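Local coordinates for protein putative isochorismatase (PDB 3UAO) that catalyses the hydrolysis of maleamate to maleate and ammonia, a step in the breakdown of nicotinate (vitamin B3), at residues G28-Q33 against R210-A215; G46-D51 against S143-T148; N54-P59 against P110-L115; R75-A80 against M217-A222. All coordinates share one frame; numbering follows the deposited sequence.

Contact 1 (G28-Q33 against R210-A215); sequences GSYERQ and RQKYAA
Tyr30 on helix 28-32 faces Gln211 and Lys212 of segment 210-215. The link is van der Waals in kind, and no hydrogen bond joins the two segments. The Gln211 side chain approaches the Tyr30 ring obliquely, with its amide nitrogen beside Tyr30 CB. The CG of Gln211 is modelled too near ring atom CD1, so the exact spacing there is doubtful. More trustworthy is Gln211 NE2 at 3.4 Å from Tyr30 CB. The Gln211 chain bends at chi2 (55°), which folds its amide back beside the root of the tyrosine. Amide and ring planes stand 69° apart, so they do not stack. Lys212 comes in at the ring edge, near its plane, with CE 4.1 Å from Tyr30 CE1. Its chain runs extended beyond CG, carrying NZ past the ring to a weak hydrogen bond with Ser170 O of the second subunit. An acetate ion lies about 3 Å from this side chain.

Aromatic contacts complete the setting: Phe207 and Phe35 both meet the Tyr30 ring edge-to-face. The backbone of Gln211 bonds to Gly36. The second subunit adds Pro201, which packs on Tyr30. Between these two segments the helix packs on the body without polar bonds. The buried Tyr30 OH finds no polar partner in the model, so the phenol works here mainly as a flat apolar surface.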
loop_
_atom_site.group_PDB
_atom_site.type_symbol
_atom_site.label_atom_id
_atom_site.label_comp_id
_atom_site.label_asym_id
_atom_site.label_seq_id
_atom_site.Cartn_x
_atom_site.Cartn_y
_atom_site.Cartn_z
ATOM N N GLY A 28 -17.415 -29.628 -7.085
ATOM C CA GLY A 28 -17.897 -29.469 -8.458
ATOM C C GLY A 28 -18.262 -28.022 -8.784
ATOM O O GLY A 28 -18.163 -27.589 -9.948
ATOM N N SER A 29 -18.695 -27.292 -7.755
ATOM C CA SER A 29 -18.936 -25.845 -7.814
ATOM C C SER A 29 -17.828 -25.010 -8.493
ATOM O O SER A 29 -18.106 -24.017 -9.170
ATOM C CB SER A 29 -19.119 -25.301 -6.398
ATOM O OG SER A 29 -17.890 -25.273 -5.697
ATOM N N TYR A 30 -16.580 -25.398 -8.291
ATOM C CA TYR A 30 -15.474 -24.694 -8.938
ATOM C C TYR A 30 -15.554 -24.681 -10.461
ATOM O O TYR A 30 -15.439 -23.630 -11.067
ATOM C CB TYR A 30 -14.118 -25.251 -8.488
ATOM C CG TYR A 30 -13.761 -24.914 -7.068
ATOM C CD1 TYR A 30 -13.060 -23.748 -6.774
ATOM C CD2 TYR A 30 -14.131 -25.742 -6.013
ATOM C CE1 TYR A 30 -12.671 -23.422 -5.464
ATOM C CE2 TYR A 30 -13.783 -25.412 -4.688
ATOM C CZ TYR A 30 -13.043 -24.251 -4.425
ATOM O OH TYR A 30 -12.733 -23.937 -3.136
ATOM N N GLU A 31 -15.736 -25.829 -11.089
ATOM C CA GLU A 31 -15.820 -25.847 -12.553
ATOM C C GLU A 31 -17.128 -25.183 -13.019
ATOM O O GLU A 31 -17.113 -24.441 -13.996
ATOM C CB GLU A 31 -15.606 -27.278 -13.110
ATOM C CG GLU A 31 -15.222 -27.467 -14.660
ATOM C CD GLU A 31 -13.928 -26.700 -15.201
ATOM O OE1 GLU A 31 -12.964 -26.373 -14.427
ATOM O OE2 GLU A 31 -13.882 -26.438 -16.448
ATOM N N ARG A 32 -18.235 -25.415 -12.317
ATOM C CA ARG A 32 -19.509 -24.770 -12.644
ATOM C C ARG A 32 -19.455 -23.252 -12.657
ATOM O O ARG A 32 -20.008 -22.602 -13.528
ATOM C CB ARG A 32 -20.605 -25.161 -11.651
ATOM C CG ARG A 32 -21.453 -26.337 -12.069
ATOM C CD ARG A 32 -22.724 -26.471 -11.209
ATOM N NE ARG A 32 -22.479 -27.089 -9.894
ATOM C CZ ARG A 32 -22.395 -26.434 -8.733
ATOM N NH1 ARG A 32 -22.506 -25.093 -8.655
ATOM N NH2 ARG A 32 -22.186 -27.135 -7.623
ATOM N N GLN A 33 -18.808 -22.681 -11.656
ATOM C CA GLN A 33 -18.808 -21.236 -11.488
ATOM C C GLN A 33 -17.649 -20.595 -12.200
ATOM O O GLN A 33 -17.471 -19.398 -12.124
ATOM C CB GLN A 33 -18.774 -20.886 -10.017
ATOM C CG GLN A 33 -19.984 -21.338 -9.284
ATOM C CD GLN A 33 -19.822 -21.113 -7.834
ATOM O OE1 GLN A 33 -18.754 -20.687 -7.384
ATOM N NE2 GLN A 33 -20.857 -21.413 -7.075
ATOM N N ARG A 210 -4.215 -22.540 -7.707
ATOM C CA ARG A 210 -4.655 -22.985 -9.034
ATOM C C ARG A 210 -6.078 -22.532 -9.387
ATOM O O ARG A 210 -6.389 -22.264 -10.523
ATOM C CB ARG A 210 -4.644 -24.505 -9.052
ATOM C CG ARG A 210 -4.638 -25.185 -10.411
ATOM C CD ARG A 210 -4.451 -26.719 -10.235
ATOM N NE ARG A 210 -5.498 -27.419 -9.424
ATOM C CZ ARG A 210 -6.677 -27.901 -9.879
ATOM N NH1 ARG A 210 -7.055 -27.762 -11.161
ATOM N NH2 ARG A 210 -7.498 -28.533 -9.039
ATOM N N GLN A 211 -6.963 -22.449 -8.400
ATOM C CA GLN A 211 -8.368 -22.256 -8.702
ATOM C C GLN A 211 -8.642 -20.805 -8.930
ATOM O O GLN A 211 -9.531 -20.463 -9.667
ATOM C CB GLN A 211 -9.199 -22.797 -7.578
ATOM C CG GLN A 211 -10.425 -23.558 -7.948
ATOM C CD GLN A 211 -10.243 -24.737 -8.893
ATOM O OE1 GLN A 211 -9.405 -25.611 -8.681
ATOM N NE2 GLN A 211 -11.067 -24.774 -9.941
ATOM N N LYS A 212 -7.819 -19.937 -8.346
ATOM C CA LYS A 212 -8.162 -18.535 -8.154
ATOM C C LYS A 212 -7.081 -17.481 -8.472
ATOM O O LYS A 212 -7.403 -16.330 -8.759
ATOM C CB LYS A 212 -8.566 -18.371 -6.690
ATOM C CG LYS A 212 -9.888 -19.056 -6.268
ATOM C CD LYS A 212 -9.980 -19.118 -4.737
ATOM C CE LYS A 212 -11.246 -19.798 -4.232
ATOM N NZ LYS A 212 -11.337 -19.822 -2.747
ATOM N N TYR A 213 -5.815 -17.832 -8.396
ATOM C CA TYR A 213 -4.780 -16.829 -8.208
ATOM C C TYR A 213 -3.549 -16.925 -9.090
ATOM O O TYR A 213 -2.787 -15.954 -9.159
ATOM C CB TYR A 213 -4.278 -16.886 -6.777
ATOM C CG TYR A 213 -5.317 -16.671 -5.725
ATOM C CD1 TYR A 213 -6.236 -15.652 -5.834
ATOM C CD2 TYR A 213 -5.356 -17.461 -4.608
ATOM C CE1 TYR A 213 -7.193 -15.464 -4.881
ATOM C CE2 TYR A 213 -6.303 -17.265 -3.643
ATOM C CZ TYR A 213 -7.216 -16.257 -3.770
ATOM O OH TYR A 213 -8.187 -16.032 -2.789
ATOM N N ALA A 214 -3.309 -18.065 -9.726
ATOM C CA ALA A 214 -2.018 -18.265 -10.417
ATOM C C ALA A 214 -2.081 -19.335 -11.470
ATOM O O ALA A 214 -2.951 -20.198 -11.456
ATOM C CB ALA A 214 -0.918 -18.604 -9.425
ATOM N N ALA A 215 -1.156 -19.248 -12.408
ATOM C CA ALA A 215 -0.788 -20.428 -13.206
ATOM C C ALA A 215 0.136 -21.263 -12.300
ATOM O O ALA A 215 0.999 -20.734 -11.602
ATOM C CB ALA A 215 -0.094 -20.028 -14.516
#

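Contact 2 (G46-D51 against S143-T148); sequences GLLIVD and SAFYGT
The buried core beside the first strand of the Rossmann-like sheet is where Leu48, on strand 45-50, meets Ala144 and Phe145 of a turn-rich loop. One methyl does the touching. Leu48 CD2 lies 4.1 Å from Ala144 CB and 4.3 Å from Phe145 CE2, and it reaches the phenylalanine ring obliquely. Leu48 has CG anti to the backbone N (chi1 -177°), which sends this branch out from the strand toward the loop. Leu150 of helix 150-156 packs on all three side chains.

The loop is shaped by its own bonds. Ser143 OG accepts from Phe145 N at 3.0 Å with an N-H...O angle of 158°, forming an ST turn. The same oxygen sits in plane at the edge of the Phe145 ring and is also hydrogen-bonded to Asp179 OD2. Thr148 OG1 donates to Ala144 O at 2.6 Å, with the donor tilted 29° from the carbonyl plane. A type II turn runs from Phe145 to Thr148, with Gly147 at positive phi.

At the end of the strand, Asp51 forms a salt bridge with Lys139 and a hydrogen bond with Ser91. Asp51, Lys139 and the oxidised Cys172 are consistent with the Asp-Lys-Cys triad of isochorismatase-like cysteine hydrolases. The carboxyl end of the first strand is where related isochorismatase-like hydrolases carry their catalytic Asp.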
loop_
_atom_site.group_PDB
_atom_site.type_symbol
_atom_site.label_atom_id
_atom_site.label_comp_id
_atom_site.label_asym_id
_atom_site.label_seq_id
_atom_site.Cartn_x
_atom_site.Cartn_y
_atom_site.Cartn_z
ATOM N N GLY A 46 9.881 -12.629 -14.433
ATOM C CA GLY A 46 10.644 -12.403 -13.229
ATOM C C GLY A 46 10.480 -13.591 -12.309
ATOM O O GLY A 46 9.650 -14.500 -12.551
ATOM N N LEU A 47 11.278 -13.600 -11.256
ATOM C CA LEU A 47 11.338 -14.717 -10.331
ATOM C C LEU A 47 11.394 -14.157 -8.926
ATOM O O LEU A 47 12.229 -13.324 -8.606
ATOM C CB LEU A 47 12.577 -15.612 -10.601
ATOM C CG LEU A 47 12.961 -16.703 -9.580
ATOM C CD1 LEU A 47 11.943 -17.800 -9.531
ATOM C CD2 LEU A 47 14.312 -17.273 -9.896
ATOM N N LEU A 48 10.490 -14.642 -8.096
ATOM C CA LEU A 48 10.487 -14.375 -6.684
ATOM C C LEU A 48 10.750 -15.658 -5.941
ATOM O O LEU A 48 10.001 -16.619 -6.133
ATOM C CB LEU A 48 9.081 -13.929 -6.295
ATOM C CG LEU A 48 8.972 -13.559 -4.836
ATOM C CD1 LEU A 48 9.986 -12.485 -4.537
ATOM C CD2 LEU A 48 7.569 -13.122 -4.591
ATOM N N ILE A 49 11.770 -15.677 -5.095
ATOM C CA ILE A 49 12.017 -16.793 -4.213
ATOM C C ILE A 49 11.681 -16.343 -2.794
ATOM O O ILE A 49 12.389 -15.514 -2.210
ATOM C CB ILE A 49 13.477 -17.245 -4.280
ATOM C CG1 ILE A 49 13.911 -17.520 -5.728
ATOM C CG2 ILE A 49 13.696 -18.487 -3.452
ATOM C CD1 ILE A 49 15.379 -17.848 -5.859
ATOM N N VAL A 50 10.616 -16.867 -2.208
ATOM C CA VAL A 50 10.200 -16.325 -0.908
ATOM C C VAL A 50 10.692 -17.130 0.297
ATOM O O VAL A 50 10.387 -18.287 0.438
ATOM C CB VAL A 50 8.654 -15.894 -0.850
ATOM C CG1 VAL A 50 7.989 -15.999 -2.198
ATOM C CG2 VAL A 50 7.902 -16.580 0.200
ATOM N N ASP A 51 11.520 -16.492 1.112
ATOM C CA ASP A 51 11.938 -16.999 2.417
ATOM C C ASP A 51 12.635 -18.347 2.459
ATOM O O ASP A 51 12.553 -19.065 3.456
ATOM C CB ASP A 51 10.741 -17.032 3.380
ATOM C CG ASP A 51 10.170 -15.688 3.623
ATOM O OD1 ASP A 51 10.830 -14.686 3.284
ATOM O OD2 ASP A 51 9.038 -15.641 4.135
ATOM N N SER A 143 3.649 -11.779 3.276
ATOM C CA SER A 143 3.800 -11.475 1.830
ATOM C C SER A 143 5.013 -10.641 1.492
ATOM O O SER A 143 5.286 -9.671 2.139
ATOM C CB SER A 143 2.566 -10.731 1.322
ATOM O OG SER A 143 2.810 -10.109 0.068
ATOM N N ALA A 144 5.713 -10.987 0.425
ATOM C CA ALA A 144 6.920 -10.232 0.008
ATOM C C ALA A 144 6.555 -8.847 -0.527
ATOM O O ALA A 144 7.457 -8.027 -0.835
ATOM C CB ALA A 144 7.724 -11.029 -1.059
ATOM N N PHE A 145 5.255 -8.578 -0.631
ATOM C CA PHE A 145 4.739 -7.330 -1.166
ATOM C C PHE A 145 4.263 -6.389 -0.066
ATOM O O PHE A 145 4.293 -5.139 -0.253
ATOM C CB PHE A 145 3.545 -7.595 -2.129
ATOM C CG PHE A 145 3.946 -8.209 -3.441
ATOM C CD1 PHE A 145 4.191 -7.423 -4.537
ATOM C CD2 PHE A 145 4.100 -9.565 -3.570
ATOM C CE1 PHE A 145 4.602 -7.993 -5.744
ATOM C CE2 PHE A 145 4.481 -10.112 -4.758
ATOM C CZ PHE A 145 4.743 -9.316 -5.840
ATOM N N TYR A 146 3.783 -6.945 1.059
ATOM C CA TYR A 146 3.177 -6.104 2.105
ATOM C C TYR A 146 4.217 -5.214 2.802
ATOM O O TYR A 146 5.076 -5.710 3.571
ATOM C CB TYR A 146 2.429 -6.945 3.176
ATOM C CG TYR A 146 1.447 -6.053 3.900
ATOM C CD1 TYR A 146 0.130 -5.972 3.474
ATOM C CD2 TYR A 146 1.858 -5.187 4.900
ATOM C CE1 TYR A 146 -0.779 -5.076 4.067
ATOM C CE2 TYR A 146 0.954 -4.271 5.517
ATOM C CZ TYR A 146 -0.347 -4.203 5.088
ATOM O OH TYR A 146 -1.273 -3.323 5.678
ATOM N N GLY A 147 4.131 -3.904 2.598
ATOM C CA GLY A 147 5.004 -2.992 3.349
ATOM C C GLY A 147 6.443 -3.110 2.940
ATOM O O GLY A 147 7.352 -2.986 3.750
ATOM N N THR A 148 6.629 -3.384 1.662
ATOM C CA THR A 148 7.912 -3.501 1.030
ATOM C C THR A 148 7.812 -2.810 -0.319
ATOM O O THR A 148 6.750 -2.347 -0.736
ATOM C CB THR A 148 8.303 -4.967 0.736
ATOM O OG1 THR A 148 7.638 -5.421 -0.459
ATOM C CG2 THR A 148 7.977 -5.926 1.918
#

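Contact 3 (N54-P59 against P110-L115); sequences NGFADP and PGMLTL
Helix 54-57 meets Met112 and Leu115 through Phe56. Asn54 opens it, with a backbone hydrogen bond to Ala123, and its O accepts from Asp58 N at 3.0 Å. Gly55 is a near neighbour of the other segment, its CA 5.3 Å from Leu115 CD2, and is tied by a backbone bond to Ala121.

Phe56 then carries the contact. Its CG stands beside the backbone N (chi1 -76°), and the far end of the ring reaches both partners. Met112 CE touches Phe56 CZ at 3.7 Å. The sulfur SD lies 5.4 Å from the ring centroid and 77° off the normal, a Met-aromatic contact at the ring edge. Bends at chi2 and chi3 curl the methionine so that its methyl approaches CZ. Leu115 adds CD1, 4.1 Å from Phe56 CE2. Both side chains cross the phenylalanine at about a right angle. In this Rossmann-like fold, helix 54-57 follows the carboxyl end of strand 45-50, and the 3-10 segment 110-114 belongs to a long excursion before strand 135-139. Thr114 OG1 helps keep that turn in shape, donating to Gly111 O at 2.7 Å. Phe62 also meets the Phe56 ring, and an acetate ion lies about 3 Å from the Phe56 side chain.

Asp58 leaves the helix. At Pro59, the backbone O receives a weak hydrogen bond from Gln33 NE2 of the second subunit.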
loop_
_atom_site.group_PDB
_atom_site.type_symbol
_atom_site.label_atom_id
_atom_site.label_comp_id
_atom_site.label_asym_id
_atom_site.label_seq_id
_atom_site.Cartn_x
_atom_site.Cartn_y
_atom_site.Cartn_z
ATOM N N ASN A 54 17.799 -20.232 6.087
ATOM C CA ASN A 54 18.302 -21.401 6.852
ATOM C C ASN A 54 17.281 -21.949 7.890
ATOM O O ASN A 54 17.199 -23.153 8.115
ATOM C CB ASN A 54 19.635 -21.070 7.569
ATOM C CG ASN A 54 20.802 -20.798 6.609
ATOM O OD1 ASN A 54 21.526 -19.795 6.735
ATOM N ND2 ASN A 54 20.987 -21.684 5.654
ATOM N N GLY A 55 16.520 -21.067 8.523
ATOM C CA GLY A 55 15.580 -21.470 9.544
ATOM C C GLY A 55 14.370 -22.219 9.009
ATOM O O GLY A 55 13.772 -23.021 9.721
ATOM N N PHE A 56 13.991 -21.956 7.762
ATOM C CA PHE A 56 12.915 -22.725 7.081
ATOM C C PHE A 56 13.411 -24.017 6.371
ATOM O O PHE A 56 12.616 -24.904 6.056
ATOM C CB PHE A 56 12.170 -21.821 6.093
ATOM C CG PHE A 56 11.222 -20.877 6.750
ATOM C CD1 PHE A 56 9.920 -21.241 6.984
ATOM C CD2 PHE A 56 11.637 -19.634 7.137
ATOM C CE1 PHE A 56 9.041 -20.363 7.610
ATOM C CE2 PHE A 56 10.777 -18.760 7.761
ATOM C CZ PHE A 56 9.474 -19.122 8.001
ATOM N N ALA A 57 14.714 -24.098 6.100
ATOM C CA ALA A 57 15.333 -25.315 5.552
ATOM C C ALA A 57 15.569 -26.345 6.645
ATOM O O ALA A 57 15.248 -27.499 6.454
ATOM C CB ALA A 57 16.665 -25.000 4.839
ATOM N N ASP A 58 16.127 -25.916 7.776
ATOM C CA ASP A 58 16.353 -26.779 8.957
ATOM C C ASP A 58 15.050 -27.336 9.546
ATOM O O ASP A 58 14.238 -26.574 10.035
ATOM C CB ASP A 58 17.089 -25.987 10.057
ATOM C CG ASP A 58 17.681 -26.878 11.164
ATOM O OD1 ASP A 58 17.592 -28.141 11.098
ATOM O OD2 ASP A 58 18.263 -26.285 12.102
ATOM N N PRO A 59 14.861 -28.670 9.523
ATOM C CA PRO A 59 13.628 -29.169 10.120
ATOM C C PRO A 59 13.536 -29.021 11.644
ATOM O O PRO A 59 12.447 -29.160 12.187
ATOM C CB PRO A 59 13.573 -30.636 9.679
ATOM C CG PRO A 59 14.922 -30.958 9.225
ATOM C CD PRO A 59 15.557 -29.711 8.759
ATOM N N PRO A 110 5.533 -16.869 17.578
ATOM C CA PRO A 110 6.633 -16.171 18.290
ATOM C C PRO A 110 8.073 -16.374 17.782
ATOM O O PRO A 110 8.927 -15.496 17.991
ATOM C CB PRO A 110 6.505 -16.657 19.748
ATOM C CG PRO A 110 5.272 -17.477 19.834
ATOM C CD PRO A 110 4.581 -17.505 18.506
ATOM N N GLY A 111 8.353 -17.481 17.111
ATOM C CA GLY A 111 9.716 -17.740 16.664
ATOM C C GLY A 111 10.209 -16.920 15.479
ATOM O O GLY A 111 11.406 -16.886 15.197
ATOM N N MET A 112 9.285 -16.285 14.772
ATOM C CA MET A 112 9.619 -15.374 13.681
ATOM C C MET A 112 10.319 -14.165 14.208
ATOM O O MET A 112 10.995 -13.487 13.487
ATOM C CB MET A 112 8.368 -14.866 13.006
ATOM C CG MET A 112 7.460 -15.931 12.442
ATOM S SD MET A 112 8.052 -16.596 10.887
ATOM C CE MET A 112 8.879 -18.074 11.477
ATOM N N LEU A 113 10.121 -13.879 15.482
ATOM C CA LEU A 113 10.689 -12.726 16.113
ATOM C C LEU A 113 12.167 -12.910 16.333
ATOM O O LEU A 113 12.833 -11.958 16.679
ATOM C CB LEU A 113 10.008 -12.511 17.471
ATOM C CG LEU A 113 10.225 -11.180 18.154
ATOM C CD1 LEU A 113 9.598 -10.097 17.277
ATOM C CD2 LEU A 113 9.625 -11.226 19.560
ATOM N N THR A 114 12.667 -14.133 16.175
ATOM C CA THR A 114 14.081 -14.432 16.360
ATOM C C THR A 114 14.820 -14.320 15.048
ATOM O O THR A 114 16.026 -14.421 15.033
ATOM C CB THR A 114 14.276 -15.854 16.882
ATOM O OG1 THR A 114 14.031 -16.786 15.825
ATOM C CG2 THR A 114 13.329 -16.143 18.072
ATOM N N LEU A 115 14.084 -14.117 13.952
ATOM C CA LEU A 115 14.662 -13.876 12.622
ATOM C C LEU A 115 15.257 -12.468 12.470
ATOM O O LEU A 115 14.643 -11.578 11.909
ATOM C CB LEU A 115 13.628 -14.148 11.529
ATOM C CG LEU A 115 13.240 -15.633 11.459
ATOM C CD1 LEU A 115 12.204 -15.946 10.352
ATOM C CD2 LEU A 115 14.510 -16.553 11.319
#

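Contact 4 (R75-A80 against M217-A222); sequences RTVLAA and MTHDEA
A small helix-to-helix packing contact joins Thr76 and Val77 to His219 on one face of the parallel sheet. The fold is the Rossmann-like, three-layer alpha/beta/alpha arrangement of the isochorismatase family. Segment 75-80 is part of the long helix 67-84, and segment 217-222 enters the last modelled helix, 219-224, from the edge strand 215-217. The backbones come nearest at Val77 and His219, with their CA atoms 7.0 Å apart. Val77 also packs against strand 45-50, while Ala222 rests on strand 186-195, so each helix is seated on the sheet as well as on its neighbour.

His219 supplies the bridge. Val77 CG2 meets His219 CB at 3.8 Å. Farther out, Thr76 CB lies 4.3 Å from His219 CD2. Both valine and threonine approach the imidazole obliquely. His219 places its ring between its own backbone N and carbonyl carbon (chi1 81°), a crowded position that directs the imidazole toward helix 67-84. Its polar side has a separate partner, since ND1 is hydrogen-bonded to Asp192 OD2. That bond would limit how the ring can turn.

The start of the second helix is held by two local bonds. Ala222 N donates to Thr218 O at 3.0 Å. Thr218 OG1 donates to Asp220 OD1 at 2.7 Å, meeting the carboxylate on its syn side, 29° out of the plane.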
loop_
_atom_site.group_PDB
_atom_site.type_symbol
_atom_site.label_atom_id
_atom_site.label_comp_id
_atom_site.label_asym_id
_atom_site.label_seq_id
_atom_site.Cartn_x
_atom_site.Cartn_y
_atom_site.Cartn_z
ATOM N N ARG A 75 17.027 -24.188 -7.513
ATOM C CA ARG A 75 18.333 -23.830 -8.077
ATOM C C ARG A 75 18.336 -23.775 -9.588
ATOM O O ARG A 75 18.930 -22.862 -10.162
ATOM C CB ARG A 75 19.410 -24.812 -7.687
ATOM C CG ARG A 75 19.651 -24.884 -6.214
ATOM C CD ARG A 75 20.691 -25.953 -5.914
ATOM N NE ARG A 75 22.032 -25.575 -6.353
ATOM C CZ ARG A 75 23.141 -26.128 -5.893
ATOM N NH1 ARG A 75 23.083 -27.094 -4.978
ATOM N NH2 ARG A 75 24.313 -25.715 -6.348
ATOM N N THR A 76 17.692 -24.750 -10.220
ATOM C CA THR A 76 17.622 -24.829 -11.681
ATOM C C THR A 76 16.850 -23.639 -12.251
ATOM O O THR A 76 17.165 -23.142 -13.337
ATOM C CB THR A 76 16.959 -26.153 -12.170
ATOM O OG1 THR A 76 17.568 -27.265 -11.522
ATOM C CG2 THR A 76 17.115 -26.320 -13.673
ATOM N N VAL A 77 15.868 -23.158 -11.497
ATOM C CA VAL A 77 15.085 -22.008 -11.916
ATOM C C VAL A 77 15.851 -20.702 -11.822
ATOM O O VAL A 77 15.816 -19.902 -12.761
ATOM C CB VAL A 77 13.789 -21.904 -11.144
ATOM C CG1 VAL A 77 13.029 -20.652 -11.556
ATOM C CG2 VAL A 77 12.959 -23.142 -11.418
ATOM N N LEU A 78 16.531 -20.502 -10.687
ATOM C CA LEU A 78 17.385 -19.359 -10.446
ATOM C C LEU A 78 18.505 -19.261 -11.518
ATOM O O LEU A 78 18.704 -18.201 -12.132
ATOM C CB LEU A 78 17.975 -19.458 -9.025
ATOM C CG LEU A 78 18.888 -18.326 -8.583
ATOM C CD1 LEU A 78 18.108 -17.036 -8.732
ATOM C CD2 LEU A 78 19.427 -18.493 -7.165
ATOM N N ALA A 79 19.207 -20.361 -11.760
ATOM C CA ALA A 79 20.212 -20.392 -12.824
ATOM C C ALA A 79 19.553 -20.051 -14.167
ATOM O O ALA A 79 20.047 -19.183 -14.906
ATOM C CB ALA A 79 20.949 -21.755 -12.877
ATOM N N ALA A 80 18.423 -20.671 -14.472
ATOM C CA ALA A 80 17.756 -20.387 -15.742
ATOM C C ALA A 80 17.300 -18.915 -15.813
ATOM O O ALA A 80 17.404 -18.274 -16.863
ATOM C CB ALA A 80 16.592 -21.347 -15.972
ATOM N N MET A 217 2.369 -24.881 -12.255
ATOM C CA MET A 217 2.986 -25.971 -12.972
ATOM C C MET A 217 4.350 -26.325 -12.346
ATOM O O MET A 217 4.909 -25.551 -11.561
ATOM C CB MET A 217 3.113 -25.590 -14.461
ATOM C CG MET A 217 3.928 -24.320 -14.783
ATOM S SD MET A 217 3.618 -23.827 -16.513
ATOM C CE MET A 217 2.038 -23.020 -16.342
ATOM N N THR A 218 4.871 -27.497 -12.687
ATOM C CA THR A 218 6.216 -27.904 -12.274
ATOM C C THR A 218 7.252 -27.106 -13.057
ATOM O O THR A 218 6.945 -26.556 -14.114
ATOM C CB THR A 218 6.443 -29.415 -12.486
ATOM O OG1 THR A 218 6.238 -29.751 -13.860
ATOM C CG2 THR A 218 5.484 -30.216 -11.639
ATOM N N HIS A 219 8.473 -27.044 -12.530
ATOM C CA HIS A 219 9.499 -26.139 -13.051
ATOM C C HIS A 219 9.966 -26.448 -14.484
ATOM O O HIS A 219 10.247 -25.547 -15.248
ATOM C CB HIS A 219 10.709 -26.083 -12.106
ATOM C CG HIS A 219 11.655 -27.223 -12.269
ATOM N ND1 HIS A 219 11.418 -28.466 -11.728
ATOM C CD2 HIS A 219 12.837 -27.315 -12.924
ATOM C CE1 HIS A 219 12.426 -29.270 -12.023
ATOM N NE2 HIS A 219 13.297 -28.597 -12.752
ATOM N N ASP A 220 10.051 -27.711 -14.846
ATOM C CA ASP A 220 10.433 -28.072 -16.217
ATOM C C ASP A 220 9.410 -27.507 -17.190
ATOM O O ASP A 220 9.752 -26.962 -18.236
ATOM C CB ASP A 220 10.555 -29.590 -16.381
ATOM C CG ASP A 220 9.289 -30.354 -15.923
ATOM O OD1 ASP A 220 8.783 -30.099 -14.803
ATOM O OD2 ASP A 220 8.821 -31.221 -16.698
ATOM N N GLU A 221 8.157 -27.593 -16.778
ATOM C CA GLU A 221 7.033 -27.085 -17.542
ATOM C C GLU A 221 7.123 -25.566 -17.673
ATOM O O GLU A 221 6.963 -25.047 -18.779
ATOM C CB GLU A 221 5.752 -27.449 -16.824
ATOM C CG GLU A 221 4.596 -27.847 -17.675
ATOM C CD GLU A 221 3.745 -28.839 -16.907
ATOM O OE1 GLU A 221 4.024 -30.072 -17.001
ATOM O OE2 GLU A 221 2.853 -28.378 -16.160
ATOM N N ALA A 222 7.355 -24.877 -16.541
ATOM C CA ALA A 222 7.453 -23.410 -16.495
ATOM C C ALA A 222 8.580 -22.907 -17.413
ATOM O O ALA A 222 8.333 -22.110 -18.304
ATOM C CB ALA A 222 7.658 -22.895 -15.047
#

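Contacts 2 and 4 meet across the sheet's first strand. Leu47 CD1 touches Val77 CG1 at 3.7 Å, and the two centres are 18 Å apart. Contact 2 also meets contact 3, as Asp51 O lies 3.8 Å from Phe56 CB; their centres are 17 Å apart. Asp51, a likely member of the catalytic triad, therefore lies at the join of contacts 2 and 3. Contact 1 stands apart, its centre about 33 Å from that of contact 3 and on the opposite side of the chain's centre. Both nevertheless touch the second subunit. Segments 210-215 and 217-222 nearly adjoin in sequence, linking contact 1 to contact 4 along the chain.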